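Local coordinates for protein thioredoxin peroxidase 2 (Plasmodium falciparum, PDB 2C0D) that probably reduces hydrogen peroxide and organic hydroperoxides to water and alcohols, as a thioredoxin-dependent 2-Cys peroxiredoxin of the parasite's mitochondrion, at residues F70-P73 with T74-I77; K84-N88 with K89-L93; S100-S103 with H104-K108. All coordinates share one frame; numbering follows the deposited sequence.

Contact 1. Residues F70-P73 with T74-I77; sequences FVCP and TEII
Cys72 and Pro73 meet residues 74-77, in the first turn of the helix, each by a different route. Pro73 works mainly through its carbonyl: Ile77 N donates to Pro73 O at 2.9 Å, and the N-H...O angle of 166° makes this a nearly straight i to i+4 helix bond. The same oxygen lies 3.4 Å from Ile77 CG1, so the isoleucine branch runs alongside the bond. The apolar touch of Pro73 CB with Ile77 CD1, at 4.3 Å, is looser. The proline side chain also packs against Trp107 and Ile117.

Cys72 meets Glu75 with both its backbone carbonyl and its disulfide sulfur. With SG anti to the backbone N (chi1 177°), the sulfur comes 3.8 Å from Glu75 CG. Cys72 O receives a weak bond from Glu75 N (3.5 Å). A water gives that same oxygen a second donor, at 2.9 Å from Cys72 O, and donates its other hydrogen to Glu75 OE2. The carboxylate is further gripped by Arg170 and Arg147, both of which form salt bridges to OE2.

The sulfur is joined by a disulfide to Cys192 of the second subunit, so the form captured is the oxidised one expected of a typical 2-Cys peroxiredoxin. Cys72 is the predicted peroxidatic cysteine. A path runs from Cys72 O through the water to Glu75 OE2 and on to the two arginines, and the chemistry is consistent with a polar network that steadies the cysteine loop beside the helix start.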
ATOM      1  N   PHE B  70       8.704 -17.085   7.105  1.00 12.49           N
ATOM      2  CA  PHE B  70       7.956 -15.812   7.114  1.00 11.87           C
ATOM      3  C   PHE B  70       6.588 -15.794   7.806  1.00 12.10           C
ATOM      4  O   PHE B  70       5.924 -14.737   7.861  1.00 11.64           O
ATOM      5  CB  PHE B  70       7.808 -15.306   5.679  1.00 12.64           C
ATOM      6  CG  PHE B  70       9.107 -14.926   5.040  1.00 14.29           C
ATOM      7  CD1 PHE B  70       9.833 -13.813   5.502  1.00 16.38           C
ATOM      8  CD2 PHE B  70       9.621 -15.675   4.007  1.00 15.16           C
ATOM      9  CE1 PHE B  70      11.045 -13.455   4.909  1.00 17.30           C
ATOM     10  CE2 PHE B  70      10.849 -15.312   3.396  1.00 17.42           C
ATOM     11  CZ  PHE B  70      11.546 -14.200   3.858  1.00 15.92           C
ATOM     12  N   VAL B  71       6.154 -16.933   8.350  1.00 10.67           N
ATOM     13  CA  VAL B  71       4.850 -16.983   9.002  1.00 11.60           C
ATOM     14  C   VAL B  71       4.762 -16.012  10.206  1.00 12.75           C
ATOM     15  O   VAL B  71       5.716 -15.893  10.994  1.00 12.84           O
ATOM     16  CB  VAL B  71       4.487 -18.425   9.445  1.00 11.06           C
ATOM     17  CG1 VAL B  71       5.549 -18.971  10.498  1.00 10.83           C
ATOM     18  CG2 VAL B  71       3.043 -18.491   9.940  1.00 12.23           C
ATOM     19  N   CYS B  72       3.622 -15.328  10.316  1.00 13.30           N
ATOM     20  CA  CYS B  72       3.427 -14.257  11.308  1.00 13.61           C
ATOM     21  C   CYS B  72       2.036 -14.394  11.956  1.00 12.68           C
ATOM     22  O   CYS B  72       1.056 -13.755  11.544  1.00 11.72           O
ATOM     23  CB  CYS B  72       3.642 -12.916  10.621  1.00 14.47           C
ATOM     24  SG  CYS B  72       3.342 -11.522  11.709  1.00 19.40           S
ATOM     25  N   PRO B  73       1.924 -15.276  12.960  1.00 11.52           N
ATOM     26  CA  PRO B  73       0.620 -15.474  13.600  1.00 11.41           C
ATOM     27  C   PRO B  73       0.172 -14.205  14.325  1.00 11.44           C
ATOM     28  O   PRO B  73      -1.026 -13.926  14.394  1.00 11.61           O
ATOM     29  CB  PRO B  73       0.858 -16.595  14.614  1.00 12.56           C
ATOM     30  CG  PRO B  73       2.330 -16.732  14.750  1.00 12.00           C
ATOM     31  CD  PRO B  73       2.997 -16.120  13.546  1.00 12.95           C
ATOM     32  N   THR B  74       1.125 -13.422  14.816  1.00 11.95           N
ATOM     33  CA  THR B  74       0.795 -12.249  15.633  0.50 12.52           C
ATOM     34  C   THR B  74      -0.135 -11.277  14.886  1.00 12.08           C
ATOM     35  O   THR B  74      -1.049 -10.696  15.478  1.00 11.53           O
ATOM     36  CB  THR B  74       2.079 -11.538  16.126  0.50 13.37           C
ATOM     37  OG1 THR B  74       2.954 -12.497  16.733  0.50 15.57           O
ATOM     38  CG2 THR B  74       1.755 -10.442  17.143  0.50 13.70           C
ATOM     39  N   GLU B  75       0.082 -11.100  13.575  1.00 11.87           N
ATOM     40  CA  GLU B  75      -0.760 -10.121  12.868  1.00 12.67           C
ATOM     41  C   GLU B  75      -2.193 -10.610  12.761  1.00 10.73           C
ATOM     42  O   GLU B  75      -3.124  -9.845  12.886  1.00 10.86           O
ATOM     43  CB  GLU B  75      -0.163  -9.721  11.496  1.00 13.95           C
ATOM     44  CG  GLU B  75      -0.158 -10.821  10.454  1.00 14.81           C
ATOM     45  CD  GLU B  75       0.229 -10.316   9.057  1.00 16.36           C
ATOM     46  OE1 GLU B  75       0.519  -9.087   8.889  1.00 17.24           O
ATOM     47  OE2 GLU B  75       0.301 -11.157   8.145  1.00 16.49           O
ATOM     48  N   ILE B  76      -2.369 -11.916  12.535  1.00 10.05           N
ATOM     49  CA  ILE B  76      -3.680 -12.499  12.459  1.00  9.48           C
ATOM     50  C   ILE B  76      -4.389 -12.381  13.798  1.00  9.25           C
ATOM     51  O   ILE B  76      -5.583 -12.075  13.870  1.00  8.64           O
ATOM     52  CB  ILE B  76      -3.574 -14.017  12.036  1.00  9.31           C
ATOM     53  CG1 ILE B  76      -2.904 -14.169  10.661  1.00 11.41           C
ATOM     54  CG2 ILE B  76      -4.972 -14.673  12.043  1.00 10.32           C
ATOM     55  CD1 ILE B  76      -3.624 -13.388   9.576  1.00 12.96           C
ATOM     56  N   ILE B  77      -3.644 -12.654  14.866  1.00  9.76           N
ATOM     57  CA  ILE B  77      -4.200 -12.544  16.218  1.00 10.32           C
ATOM     58  C   ILE B  77      -4.706 -11.120  16.473  1.00 10.64           C
ATOM     59  O   ILE B  77      -5.789 -10.934  17.024  1.00 10.44           O
ATOM     60  CB  ILE B  77      -3.146 -12.989  17.258  1.00 10.35           C
ATOM     61  CG1 ILE B  77      -2.972 -14.525  17.123  1.00  9.82           C
ATOM     62  CG2 ILE B  77      -3.654 -12.683  18.646  1.00 11.99           C
ATOM     63  CD1 ILE B  77      -1.660 -15.039  17.775  1.00 12.59           C
TER
HETATM   64  O   HOH W   1      -0.041 -13.738   8.812  1.00 13.36           O

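Contact 2. Residues K84-N88 with K89-L93; sequences KDFEN and KNVEL
Phe86 O and Glu87 O meet the backbone N-H groups that follow helix 83-88, and together they define a Schellman motif. Two bonds give the evidence: Val91 N donates to Phe86 O at 3.0 Å (N-H...O 158°), and inside it Asn90 N donates to Glu87 O, also at 3.0 Å. In both, the donor stands above the carbonyl plane, as the chain curls back over the helix end. Asn90 has positive phi (61°), the C-prime conformation that makes this reversal possible.

Lys89 N supplies the remaining link, to Asp85 O at 3.3 Å, with a weak second interaction toward Phe86 O. The Lys89 chain then passes alongside the Asp85 carbonyl, CG lying 3.3 Å from Asp85 O, and bends at its last torsion. Its NZ pairs with Asp180 in a salt bridge; the Asp85 carboxylate stays 5.9 Å away, measured from OD1 to Lys89 NZ. Asn90 ND2 is likewise satisfied, by the backbone O of Gln56. One turn back, Lys84 NZ and Glu87 OE2 form a salt bridge at 3.3 Å, whose hydrogen bonds are weak.

The apolar side rests on the Phe86 ring. Val91 CG1 meets its edge in the ring plane, 4.0 Å from CD1, while Leu93 CD2 lies over one face.

The N-to-C directions of the short helix and strand segments are roughly antiparallel, at 145°, and their axes approach to 7.0 Å. Phe86 also packs on Val172 and Ile179 of helix 172-188. Val91 and Leu93 lean on strand 58-63, which pairs in parallel with strand 91-97. The turn thus carries the chain from one helix, covered by another, directly into the central sheet.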
ATOM      1  N   LYS B  84     -14.508  -6.973  15.509  1.00 11.30           N
ATOM      2  CA  LYS B  84     -15.781  -6.244  15.588  1.00 12.81           C
ATOM      3  C   LYS B  84     -15.692  -4.833  14.978  1.00 12.73           C
ATOM      4  O   LYS B  84     -16.708  -4.301  14.521  1.00 13.52           O
ATOM      5  CB  LYS B  84     -16.329  -6.229  17.038  1.00 14.25           C
ATOM      6  CG  LYS B  84     -16.582  -7.650  17.594  1.00 13.19           C
ATOM      7  CD  LYS B  84     -17.617  -8.418  16.801  1.00 16.72           C
ATOM      8  CE  LYS B  84     -17.586  -9.907  17.138  1.00 20.72           C
ATOM      9  NZ  LYS B  84     -18.782 -10.582  16.586  1.00 22.96           N
ATOM     10  N   ASP B  85     -14.497  -4.248  14.960  1.00 12.72           N
ATOM     11  CA  ASP B  85     -14.287  -2.963  14.247  1.00 13.54           C
ATOM     12  C   ASP B  85     -14.495  -3.115  12.729  1.00 12.40           C
ATOM     13  O   ASP B  85     -15.089  -2.233  12.073  1.00 11.84           O
ATOM     14  CB  ASP B  85     -12.904  -2.423  14.529  1.00 14.59           C
ATOM     15  CG  ASP B  85     -12.735  -2.009  15.988  1.00 21.25           C
ATOM     16  OD1 ASP B  85     -13.612  -1.260  16.506  1.00 28.76           O
ATOM     17  OD2 ASP B  85     -11.754  -2.437  16.621  1.00 26.19           O
ATOM     18  N   PHE B  86     -14.030  -4.230  12.160  1.00 10.80           N
ATOM     19  CA  PHE B  86     -14.378  -4.531  10.756  1.00 10.07           C
ATOM     20  C   PHE B  86     -15.875  -4.722  10.579  1.00 10.54           C
ATOM     21  O   PHE B  86     -16.460  -4.154   9.656  1.00 10.41           O
ATOM     22  CB  PHE B  86     -13.614  -5.766  10.206  1.00  9.46           C
ATOM     23  CG  PHE B  86     -12.129  -5.539  10.078  1.00 11.02           C
ATOM     24  CD1 PHE B  86     -11.583  -5.102   8.870  1.00 10.65           C
ATOM     25  CD2 PHE B  86     -11.264  -5.767  11.142  1.00  8.04           C
ATOM     26  CE1 PHE B  86     -10.196  -4.881   8.733  1.00 10.40           C
ATOM     27  CE2 PHE B  86      -9.844  -5.547  11.004  1.00 10.74           C
ATOM     28  CZ  PHE B  86      -9.325  -5.086   9.781  1.00 10.57           C
ATOM     29  N   GLU B  87     -16.507  -5.496  11.470  1.00 10.56           N
ATOM     30  CA  GLU B  87     -17.948  -5.684  11.416  1.00 11.74           C
ATOM     31  C   GLU B  87     -18.735  -4.367  11.507  1.00 10.74           C
ATOM     32  O   GLU B  87     -19.694  -4.154  10.735  1.00 11.32           O
ATOM     33  CB  GLU B  87     -18.382  -6.657  12.510  1.00 12.90           C
ATOM     34  CG  GLU B  87     -17.881  -8.081  12.237  1.00 17.72           C
ATOM     35  CD  GLU B  87     -18.473  -9.089  13.198  1.00 25.33           C
ATOM     36  OE1 GLU B  87     -19.612  -8.860  13.668  1.00 27.62           O
ATOM     37  OE2 GLU B  87     -17.800 -10.116  13.462  1.00 31.59           O
ATOM     38  N   ASN B  88     -18.299  -3.474  12.391  1.00 10.93           N
ATOM     39  CA  ASN B  88     -18.974  -2.174  12.579  1.00 11.03           C
ATOM     40  C   ASN B  88     -18.922  -1.333  11.301  1.00 11.63           C
ATOM     41  O   ASN B  88     -19.809  -0.536  11.046  1.00 12.42           O
ATOM     42  CB  ASN B  88     -18.320  -1.374  13.704  1.00 10.48           C
ATOM     43  CG  ASN B  88     -18.558  -1.995  15.089  1.00 13.95           C
ATOM     44  OD1 ASN B  88     -19.483  -2.789  15.276  1.00 14.70           O
ATOM     45  ND2 ASN B  88     -17.687  -1.659  16.040  1.00 14.71           N
ATOM     46  N   LYS B  89     -17.872  -1.540  10.516  1.00 10.26           N
ATOM     47  CA  LYS B  89     -17.704  -0.822   9.258  1.00 11.58           C
ATOM     48  C   LYS B  89     -18.262  -1.559   8.021  1.00 11.45           C
ATOM     49  O   LYS B  89     -18.074  -1.096   6.884  1.00 12.34           O
ATOM     50  CB  LYS B  89     -16.217  -0.482   9.067  1.00 10.94           C
ATOM     51  CG  LYS B  89     -15.674   0.393  10.197  1.00 12.93           C
ATOM     52  CD  LYS B  89     -14.165   0.614  10.056  1.00 13.30           C
ATOM     53  CE  LYS B  89     -13.517   1.023  11.384  1.00 18.28           C
ATOM     54  NZ  LYS B  89     -14.002   2.356  11.879  1.00 19.73           N
ATOM     55  N   ASN B  90     -18.972  -2.681   8.245  1.00 10.29           N
ATOM     56  CA  ASN B  90     -19.552  -3.466   7.177  1.00 10.01           C
ATOM     57  C   ASN B  90     -18.454  -3.994   6.225  1.00 10.26           C
ATOM     58  O   ASN B  90     -18.613  -3.942   5.012  1.00  9.60           O
ATOM     59  CB  ASN B  90     -20.571  -2.644   6.380  1.00 10.78           C
ATOM     60  CG  ASN B  90     -21.506  -3.515   5.570  1.00 16.33           C
ATOM     61  OD1 ASN B  90     -21.685  -4.705   5.883  1.00 20.68           O
ATOM     62  ND2 ASN B  90     -22.096  -2.942   4.518  1.00 17.21           N
ATOM     63  N   VAL B  91     -17.360  -4.485   6.804  1.00  9.75           N
ATOM     64  CA  VAL B  91     -16.243  -5.040   6.028  1.00  9.42           C
ATOM     65  C   VAL B  91     -16.109  -6.536   6.323  1.00 10.26           C
ATOM     66  O   VAL B  91     -15.977  -6.931   7.495  1.00 11.24           O
ATOM     67  CB  VAL B  91     -14.883  -4.354   6.384  1.00 10.52           C
ATOM     68  CG1 VAL B  91     -13.723  -4.991   5.534  1.00 11.32           C
ATOM     69  CG2 VAL B  91     -14.973  -2.857   6.155  1.00  9.98           C
ATOM     70  N   GLU B  92     -16.135  -7.349   5.266  1.00  9.52           N
ATOM     71  CA  GLU B  92     -15.794  -8.773   5.390  1.00 10.26           C
ATOM     72  C   GLU B  92     -14.263  -8.943   5.327  1.00  9.84           C
ATOM     73  O   GLU B  92     -13.652  -8.608   4.288  1.00 11.05           O
ATOM     74  CB  GLU B  92     -16.454  -9.556   4.243  1.00 10.49           C
ATOM     75  CG  GLU B  92     -16.267 -11.102   4.382  1.00 14.62           C
ATOM     76  CD  GLU B  92     -17.273 -11.803   5.302  1.00 20.07           C
ATOM     77  OE1 GLU B  92     -18.301 -11.178   5.685  1.00 20.98           O
ATOM     78  OE2 GLU B  92     -17.049 -13.020   5.624  1.00 21.93           O
ATOM     79  N   LEU B  93     -13.655  -9.440   6.406  1.00  8.34           N
ATOM     80  CA  LEU B  93     -12.201  -9.722   6.405  1.00  7.83           C
ATOM     81  C   LEU B  93     -11.960 -11.142   5.887  1.00  7.75           C
ATOM     82  O   LEU B  93     -12.524 -12.124   6.433  1.00  8.27           O
ATOM     83  CB  LEU B  93     -11.630  -9.581   7.816  1.00  8.47           C
ATOM     84  CG  LEU B  93     -10.121  -9.829   7.951  1.00  7.42           C
ATOM     85  CD1 LEU B  93      -9.303  -8.824   7.083  1.00 11.23           C
ATOM     86  CD2 LEU B  93      -9.717  -9.740   9.458  1.00  9.83           C
TER

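Contact 3. Residues S100-S103 with H104-K108; sequences SVYS and HLAWK
His104 lies across the first turn from Ser100 and Val101, and can be traced outward atom by atom. Its CB comes 3.6 Å from Val101 O. Chi1 of -72° sets CG beside the backbone N, which swings the ring toward the start of the helix: CG and CD2 are each 3.8 Å from Ser100 O, an oblique approach. At the tip, NE2 makes a weak hydrogen bond to the backbone O of Val125, and the side chain also packs against Leu124 and Ser126 of strand 123-126 and against Tyr64.

Ser100 O is also held by the histidine backbone, His104 N donating at 3.1 Å. The same serine caps the turn with its side chain, since Ser103 N donates to Ser100 OG at 3.1 Å. Farther on, Ala106 N bonds to Tyr102 O at 2.9 Å, and the methyl CB of Ala106 reaches Tyr102 CE2 at 4.3 Å.

A serine N-cap followed by regular i to i+4 bonds opens helix 101-109, the crossover of the beta-alpha-beta unit formed with parallel strands 91-97 and 123-126, part of the thioredoxin-like fold of peroxiredoxins.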
ATOM      1  N   SER B 100      -3.696 -25.402   2.199  1.00  7.34           N
ATOM      2  CA  SER B 100      -4.983 -26.116   2.145  1.00  6.66           C
ATOM      3  C   SER B 100      -5.913 -25.797   3.324  1.00  7.10           C
ATOM      4  O   SER B 100      -5.477 -25.219   4.348  1.00  6.73           O
ATOM      5  CB  SER B 100      -4.699 -27.631   2.166  1.00  6.81           C
ATOM      6  OG  SER B 100      -4.107 -27.986   3.418  1.00  4.77           O
ATOM      7  N   VAL B 101      -7.177 -26.222   3.206  1.00  6.52           N
ATOM      8  CA  VAL B 101      -8.138 -26.039   4.308  1.00  7.77           C
ATOM      9  C   VAL B 101      -7.624 -26.759   5.561  1.00  6.53           C
ATOM     10  O   VAL B 101      -7.710 -26.207   6.648  1.00  6.27           O
ATOM     11  CB  VAL B 101      -9.554 -26.491   3.911  1.00  7.69           C
ATOM     12  CG1 VAL B 101     -10.511 -26.354   5.086  1.00 10.41           C
ATOM     13  CG2 VAL B 101     -10.040 -25.605   2.732  1.00  9.90           C
ATOM     14  N   TYR B 102      -7.037 -27.954   5.382  1.00  5.81           N
ATOM     15  CA  TYR B 102      -6.459 -28.689   6.526  1.00  6.25           C
ATOM     16  C   TYR B 102      -5.389 -27.825   7.210  1.00  6.94           C
ATOM     17  O   TYR B 102      -5.381 -27.685   8.425  1.00  6.66           O
ATOM     18  CB  TYR B 102      -5.787 -30.000   6.074  1.00  5.94           C
ATOM     19  CG  TYR B 102      -5.192 -30.694   7.246  1.00  7.23           C
ATOM     20  CD1 TYR B 102      -5.991 -31.568   8.012  1.00 10.91           C
ATOM     21  CD2 TYR B 102      -3.871 -30.474   7.618  1.00  7.85           C
ATOM     22  CE1 TYR B 102      -5.460 -32.227   9.130  1.00 12.08           C
ATOM     23  CE2 TYR B 102      -3.318 -31.124   8.743  1.00  8.92           C
ATOM     24  CZ  TYR B 102      -4.139 -31.977   9.489  1.00  8.87           C
ATOM     25  OH  TYR B 102      -3.623 -32.609  10.594  1.00 12.21           O
ATOM     26  N   SER B 103      -4.498 -27.230   6.413  1.00  6.23           N
ATOM     27  CA  SER B 103      -3.413 -26.401   6.972  1.00  6.41           C
ATOM     28  C   SER B 103      -3.981 -25.228   7.820  1.00  6.38           C
ATOM     29  O   SER B 103      -3.453 -24.934   8.896  1.00  6.35           O
ATOM     30  CB  SER B 103      -2.516 -25.850   5.839  1.00  8.03           C
ATOM     31  OG  SER B 103      -1.718 -26.926   5.285  1.00 10.94           O
ATOM     32  N   HIS B 104      -5.024 -24.562   7.320  1.00  6.22           N
ATOM     33  CA  HIS B 104      -5.674 -23.477   8.101  1.00  6.44           C
ATOM     34  C   HIS B 104      -6.308 -23.971   9.395  1.00  6.42           C
ATOM     35  O   HIS B 104      -6.150 -23.346  10.432  1.00  5.64           O
ATOM     36  CB  HIS B 104      -6.713 -22.776   7.261  1.00  7.70           C
ATOM     37  CG  HIS B 104      -6.108 -21.920   6.179  1.00  8.38           C
ATOM     38  ND1 HIS B 104      -4.933 -21.209   6.353  1.00 16.45           N
ATOM     39  CD2 HIS B 104      -6.535 -21.637   4.931  1.00 12.77           C
ATOM     40  CE1 HIS B 104      -4.665 -20.529   5.249  1.00 13.46           C
ATOM     41  NE2 HIS B 104      -5.624 -20.768   4.374  1.00 17.44           N
ATOM     42  N   LEU B 105      -7.013 -25.097   9.313  1.00  5.50           N
ATOM     43  CA  LEU B 105      -7.639 -25.664  10.510  1.00  5.21           C
ATOM     44  C   LEU B 105      -6.543 -25.978  11.555  1.00  4.92           C
ATOM     45  O   LEU B 105      -6.703 -25.687  12.730  1.00  6.40           O
ATOM     46  CB  LEU B 105      -8.437 -26.925  10.160  1.00  4.95           C
ATOM     47  CG  LEU B 105      -9.065 -27.600  11.398  1.00  6.29           C
ATOM     48  CD1 LEU B 105      -9.998 -26.605  12.144  1.00  9.86           C
ATOM     49  CD2 LEU B 105      -9.764 -28.883  10.882  1.00 10.41           C
ATOM     50  N   ALA B 106      -5.451 -26.605  11.120  1.00  6.28           N
ATOM     51  CA  ALA B 106      -4.323 -26.921  12.018  1.00  7.26           C
ATOM     52  C   ALA B 106      -3.751 -25.653  12.680  1.00  8.51           C
ATOM     53  O   ALA B 106      -3.421 -25.654  13.873  1.00  9.24           O
ATOM     54  CB  ALA B 106      -3.244 -27.638  11.244  1.00  8.38           C
ATOM     55  N   TRP B 107      -3.686 -24.557  11.920  1.00  7.63           N
ATOM     56  CA  TRP B 107      -3.152 -23.287  12.459  1.00  7.83           C
ATOM     57  C   TRP B 107      -4.108 -22.714  13.523  1.00  7.65           C
ATOM     58  O   TRP B 107      -3.663 -22.178  14.575  1.00  8.23           O
ATOM     59  CB  TRP B 107      -2.966 -22.292  11.316  1.00  8.34           C
ATOM     60  CG  TRP B 107      -1.930 -21.223  11.597  1.00  8.76           C
ATOM     61  CD1 TRP B 107      -0.859 -21.278  12.458  1.00 10.55           C
ATOM     62  CD2 TRP B 107      -1.838 -19.981  10.909  1.00  9.63           C
ATOM     63  NE1 TRP B 107      -0.111 -20.107  12.350  1.00 11.23           N
ATOM     64  CE2 TRP B 107      -0.700 -19.303  11.409  1.00 11.80           C
ATOM     65  CE3 TRP B 107      -2.623 -19.367   9.934  1.00 12.59           C
ATOM     66  CZ2 TRP B 107      -0.330 -18.020  10.960  1.00 12.26           C
ATOM     67  CZ3 TRP B 107      -2.251 -18.046   9.489  1.00 11.64           C
ATOM     68  CH2 TRP B 107      -1.112 -17.427  10.011  1.00 10.57           C
ATOM     69  N   LYS B 108      -5.413 -22.838  13.281  1.00  7.80           N
ATOM     70  CA  LYS B 108      -6.434 -22.371  14.229  1.00  8.61           C
ATOM     71  C   LYS B 108      -6.426 -23.204  15.505  1.00  9.37           C
ATOM     72  O   LYS B 108      -6.596 -22.675  16.612  1.00 10.10           O
ATOM     73  CB  LYS B 108      -7.821 -22.409  13.624  1.00  8.17           C
ATOM     74  CG  LYS B 108      -7.995 -21.345  12.520  1.00  8.29           C
ATOM     75  CD  LYS B 108      -9.388 -21.375  11.877  1.00  9.72           C
ATOM     76  CE  LYS B 108     -10.413 -20.744  12.784  1.00 12.78           C
ATOM     77  NZ  LYS B 108     -11.811 -20.867  12.189  1.00 12.76           N
TER

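How the contacts relate
Contacts 1 and 3 both lie at helix starts, whereas contact 2 closes a helix and enters a strand. All three are only partly buried, with three buried residues each in contacts 1 and 2 and two in contact 3, whose centre lies farthest from the chain centre (about 17 Å). Contacts 1 and 3 touch through Trp107, whose CZ2 packs 3.6 Å from Val71 CG2 and whose CH2 lies 3.8 Å from Ile76 CG1. Contact 2 touches neither, though its strand leads on to helix 101-109. Chemistry follows place: a disulfide to the second subunit with carboxylate-arginine pairing in contact 1, a helix end closed by main-chain bonds in contact 2, and serine capping in contact 3.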